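Local coordinates for protein homoprotocatechuate 2,3-dioxygenase (Brevibacterium fuscum, PDB 4Z6M) that cleaves the aromatic ring of homoprotocatechuate with molecular oxygen at a non-haem iron(II) centre, as an extradiol dioxygenase of the glyoxalase superfamily, at residues 187-192 with 325-330; 297-302 with 355-360. The protein carries 1 engineered substitution. All blocks are in the same frame, centred on the assembly; numbering follows the deposited sequence.

Contact 1 of 2, residues 187-192 with 325-330; sequences TTYAAW and TDDSEL
Van der Waals packing and bridging water join Tyr189 and Thr187 to Asp326, Asp327 and Glu329, where the start of strand 188-194 lies beside the turn leading into helix 329-333; no direct hydrogen bond crosses between the two segments. The Tyr189 ring does most of the touching. Its CE2 comes 3.3 Å from Asp327 O, its edge meets Ser328 C, and CD2 lies 3.8 Å from Glu329 CB. With CG beside its own backbone N (chi1 -63°), the ring reaches the turn and carries OH to 3.5 Å from Asp327 CB; that hydroxyl bonds to Asp183. Thr187 CG2, from the same segment, sits over one ring face, displaced toward the rim. The strand belongs to the mixed sheet of a glyoxalase-family domain that holds all three iron ligands, His155, His214 and Glu267. Polar links run through water: Thr187 OG1 donates to a water 2.6 Å away that in turn donates to Asp327 OD2, and a second water joins the same hydroxyl to Asp327 N. Asp326 OD2 receives two further waters, one bonded to Thr188 N and the other to Thr188 O. Ser328 N-caps the helix through Glu331 N. Extended Glu329 sends OE2 into salt bridges with Arg292 and Arg293.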
# COMPACT_ATOMS: atom_id res chain seq x y z
N THR A 187 6.60 0.60 39.53
CA THR A 187 7.69 1.14 38.70
C THR A 187 7.15 1.62 37.37
O THR A 187 6.34 0.94 36.75
CB THR A 187 8.79 0.08 38.48
OG1 THR A 187 9.32 -0.30 39.75
CG2 THR A 187 9.92 0.61 37.57
N THR A 188 7.61 2.80 36.93
CA THR A 188 7.34 3.30 35.58
C THR A 188 8.59 3.13 34.72
O THR A 188 9.70 3.50 35.15
CB THR A 188 6.88 4.77 35.61
OG1 THR A 188 5.69 4.88 36.38
CG2 THR A 188 6.62 5.30 34.21
N TYR A 189 8.41 2.57 33.53
CA TYR A 189 9.50 2.28 32.63
C TYR A 189 9.59 3.25 31.45
O TYR A 189 10.67 3.38 30.87
CB TYR A 189 9.39 0.86 32.10
CG TYR A 189 9.51 -0.16 33.19
CD1 TYR A 189 8.40 -0.58 33.93
CD2 TYR A 189 10.75 -0.69 33.53
CE1 TYR A 189 8.55 -1.51 34.94
CE2 TYR A 189 10.89 -1.62 34.53
CZ TYR A 189 9.78 -2.03 35.25
OH TYR A 189 9.94 -2.95 36.25
N ALA A 190 8.47 3.89 31.07
CA ALA A 190 8.44 4.73 29.89
C ALA A 190 7.15 5.51 29.89
O ALA A 190 6.15 5.05 30.43
CB ALA A 190 8.56 3.88 28.64
N ALA A 191 7.18 6.69 29.29
CA ALA A 191 6.00 7.51 29.10
C ALA A 191 6.12 8.29 27.80
O ALA A 191 7.22 8.63 27.37
CB ALA A 191 5.83 8.48 30.26
N TRP A 192 4.96 8.55 27.18
CA TRP A 192 4.84 9.25 25.90
C TRP A 192 3.99 10.48 26.11
O TRP A 192 3.02 10.42 26.82
CB TRP A 192 4.17 8.31 24.89
CG TRP A 192 5.04 7.21 24.36
CD1 TRP A 192 5.58 7.15 23.12
CD2 TRP A 192 5.42 5.98 25.02
NE1 TRP A 192 6.28 5.99 22.96
CE2 TRP A 192 6.21 5.26 24.12
CE3 TRP A 192 5.16 5.42 26.27
CZ2 TRP A 192 6.77 4.03 24.42
CZ3 TRP A 192 5.69 4.19 26.56
CH2 TRP A 192 6.50 3.51 25.64
N THR A 325 18.35 3.64 38.91
CA THR A 325 18.24 2.70 40.05
C THR A 325 16.94 1.91 40.07
O THR A 325 16.89 0.82 40.66
CB THR A 325 18.44 3.45 41.39
OG1 THR A 325 17.47 4.49 41.53
CG2 THR A 325 19.83 4.06 41.45
N ASP A 326 15.90 2.45 39.45
CA ASP A 326 14.65 1.69 39.23
C ASP A 326 14.95 0.45 38.38
O ASP A 326 15.97 0.37 37.68
CB ASP A 326 13.59 2.53 38.54
CG ASP A 326 12.93 3.55 39.44
OD1 ASP A 326 13.15 3.53 40.68
OD2 ASP A 326 12.17 4.39 38.88
N ASP A 327 14.04 -0.53 38.42
CA ASP A 327 14.23 -1.76 37.66
C ASP A 327 14.39 -1.49 36.14
O ASP A 327 13.85 -0.52 35.59
CB ASP A 327 13.04 -2.72 37.87
CG ASP A 327 13.00 -3.33 39.27
OD1 ASP A 327 13.97 -3.21 40.05
OD2 ASP A 327 11.98 -3.95 39.60
N SER A 328 15.15 -2.39 35.52
CA SER A 328 15.52 -2.31 34.11
C SER A 328 14.49 -3.06 33.28
O SER A 328 14.24 -4.24 33.50
CB SER A 328 16.89 -2.93 33.88
OG SER A 328 17.08 -3.35 32.55
N GLU A 329 13.90 -2.37 32.30
CA GLU A 329 12.95 -3.03 31.40
C GLU A 329 13.57 -4.25 30.71
O GLU A 329 12.93 -5.30 30.60
CB GLU A 329 12.41 -2.03 30.38
CG GLU A 329 11.31 -2.64 29.51
CD GLU A 329 10.47 -1.63 28.75
OE1 GLU A 329 10.75 -0.42 28.81
OE2 GLU A 329 9.50 -2.06 28.08
N LEU A 330 14.82 -4.13 30.25
CA LEU A 330 15.51 -5.27 29.66
C LEU A 330 15.53 -6.44 30.66
O LEU A 330 15.13 -7.56 30.35
CB LEU A 330 16.94 -4.89 29.29
CG LEU A 330 17.81 -6.00 28.65
CD1 LEU A 330 18.94 -5.38 27.83
CD2 LEU A 330 18.40 -6.99 29.66
O HOH W 1 9.45 -2.90 39.87
O HOH W 2 12.05 -0.01 40.29
O HOH W 3 11.42 5.33 36.36
O HOH W 4 9.34 4.36 38.65
O HOH W 5 12.50 1.30 29.94

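Contact 2 of 2, residues 297-302 with 355-360; sequences GNPVVP and ASKGFK
Pro299 and Ser356 bring the two backbones within 5.3 Å, CA to CA, where the irregular loop 297-302 passes the tight turn that Ala355 N closes onto Phe359 O. Ser356 OG donates to Gly297 O at 2.7 Å, in the carbonyl plane with a C=O...OG angle of 159°. The serine's chi1 of 59° sets OG between its own N and carbonyl carbon, and there the hydroxyl also packs 3.3 Å from Pro299 CD. Gly297 O takes a second hydrogen bond from Asn290. The proline ring is wedged among several side chains: CB rests 3.8 Å from Ala355 CB, CD lies 3.7 Å from Lys357 CG, and CG approaches Phe359 CD2 more loosely. Both segments belong to the C-terminal region beyond the iron-binding sheet, at a subunit interface where Lys360 pairs with an antiparallel strand of the second subunit and Phe359 meets Phe359 of that subunit. Lys357, bent at chi2 (-67°), crosses Asn298 at about a right angle, its CE 3.3 Å from Asn298 OD1. Its NZ bonds to Trp296 O and to Ile241 O of the second subunit, while Asn298 ND2 donates to Gly244 O of that same neighbour.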
# COMPACT_ATOMS: atom_id res chain seq x y z
N GLY A 297 4.61 -9.39 18.96
CA GLY A 297 5.36 -10.17 19.91
C GLY A 297 6.82 -10.40 19.55
O GLY A 297 7.49 -11.15 20.24
N ASN A 298 7.31 -9.76 18.49
CA ASN A 298 8.71 -9.93 18.15
C ASN A 298 9.57 -9.35 19.27
O ASN A 298 9.18 -8.38 19.94
CB ASN A 298 9.04 -9.29 16.78
CG ASN A 298 8.66 -10.19 15.64
OD1 ASN A 298 8.80 -11.40 15.75
ND2 ASN A 298 8.21 -9.63 14.55
N PRO A 299 10.73 -9.96 19.50
CA PRO A 299 11.54 -9.55 20.65
C PRO A 299 12.18 -8.18 20.46
O PRO A 299 12.55 -7.82 19.35
CB PRO A 299 12.61 -10.65 20.72
CG PRO A 299 12.76 -11.11 19.31
CD PRO A 299 11.33 -11.10 18.78
N VAL A 300 12.32 -7.42 21.54
CA VAL A 300 13.03 -6.14 21.50
C VAL A 300 14.51 -6.43 21.61
O VAL A 300 14.97 -7.06 22.55
CB VAL A 300 12.55 -5.22 22.63
CG1 VAL A 300 13.28 -3.89 22.60
CG2 VAL A 300 11.05 -4.98 22.50
N VAL A 301 15.25 -5.97 20.60
CA VAL A 301 16.67 -6.20 20.55
C VAL A 301 17.36 -5.53 21.75
O VAL A 301 17.00 -4.43 22.16
CB VAL A 301 17.26 -5.70 19.20
CG1 VAL A 301 16.50 -6.28 18.01
CG2 VAL A 301 17.29 -4.20 19.15
N PRO A 302 18.33 -6.20 22.36
CA PRO A 302 18.90 -5.69 23.63
C PRO A 302 19.55 -4.31 23.50
O PRO A 302 19.47 -3.49 24.42
CB PRO A 302 19.90 -6.77 24.04
CG PRO A 302 20.00 -7.71 22.90
CD PRO A 302 18.81 -7.55 22.03
N ALA A 355 13.93 -14.09 25.58
CA ALA A 355 13.08 -13.31 24.72
C ALA A 355 12.04 -14.18 24.04
O ALA A 355 12.08 -15.40 24.13
CB ALA A 355 13.93 -12.57 23.71
N SER A 356 11.12 -13.54 23.35
CA SER A 356 10.14 -14.24 22.55
C SER A 356 10.78 -14.86 21.30
O SER A 356 11.94 -14.57 20.95
CB SER A 356 9.06 -13.26 22.17
OG SER A 356 9.63 -12.19 21.45
N LYS A 357 10.01 -15.74 20.65
CA LYS A 357 10.33 -16.32 19.35
C LYS A 357 11.58 -17.20 19.34
O LYS A 357 12.18 -17.46 18.29
CB LYS A 357 10.43 -15.26 18.24
CG LYS A 357 9.39 -14.17 18.23
CD LYS A 357 8.00 -14.63 17.91
CE LYS A 357 7.05 -13.44 17.73
NZ LYS A 357 5.64 -13.81 17.89
N GLY A 358 11.98 -17.69 20.51
CA GLY A 358 13.03 -18.69 20.58
C GLY A 358 14.43 -18.18 20.87
O GLY A 358 15.37 -18.96 20.80
N PHE A 359 14.57 -16.90 21.21
CA PHE A 359 15.88 -16.26 21.38
C PHE A 359 16.19 -15.96 22.85
O PHE A 359 15.30 -15.69 23.64
CB PHE A 359 15.96 -14.97 20.58
CG PHE A 359 15.84 -15.17 19.10
CD1 PHE A 359 16.80 -15.91 18.40
CD2 PHE A 359 14.74 -14.68 18.40
CE1 PHE A 359 16.67 -16.11 17.04
CE2 PHE A 359 14.62 -14.87 17.03
CZ PHE A 359 15.59 -15.59 16.35
N LYS A 360 17.47 -16.01 23.20
CA LYS A 360 18.04 -15.46 24.43
C LYS A 360 18.93 -14.29 24.07
O LYS A 360 19.18 -14.03 22.89
CB LYS A 360 18.91 -16.51 25.15
CG LYS A 360 18.17 -17.42 26.11
CD LYS A 360 19.11 -18.28 26.95
CE LYS A 360 20.45 -18.61 26.28
NZ LYS A 360 21.22 -19.65 27.02

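Contact 1 ties the C-terminal region back to the iron-binding domain within one chain, whereas contact 2 joins two parts of that region to each other beside the second subunit. Contact 1 is only partly buried: water bridges its polar groups, and its acidic turn reaches the surface. The centre of contact 2 lies about 23 Å from the chain centre, that of contact 1 about 17 Å, yet contact 2 is buried, with a direct hydrogen bond, proline packing and polar ends that hydrogen-bond to backbone carbonyls of the second subunit. Their centres are about 18 Å apart, and they meet where Leu330 CD1 packs 3.9 Å from Pro302 O. The two contacts interleave in sequence.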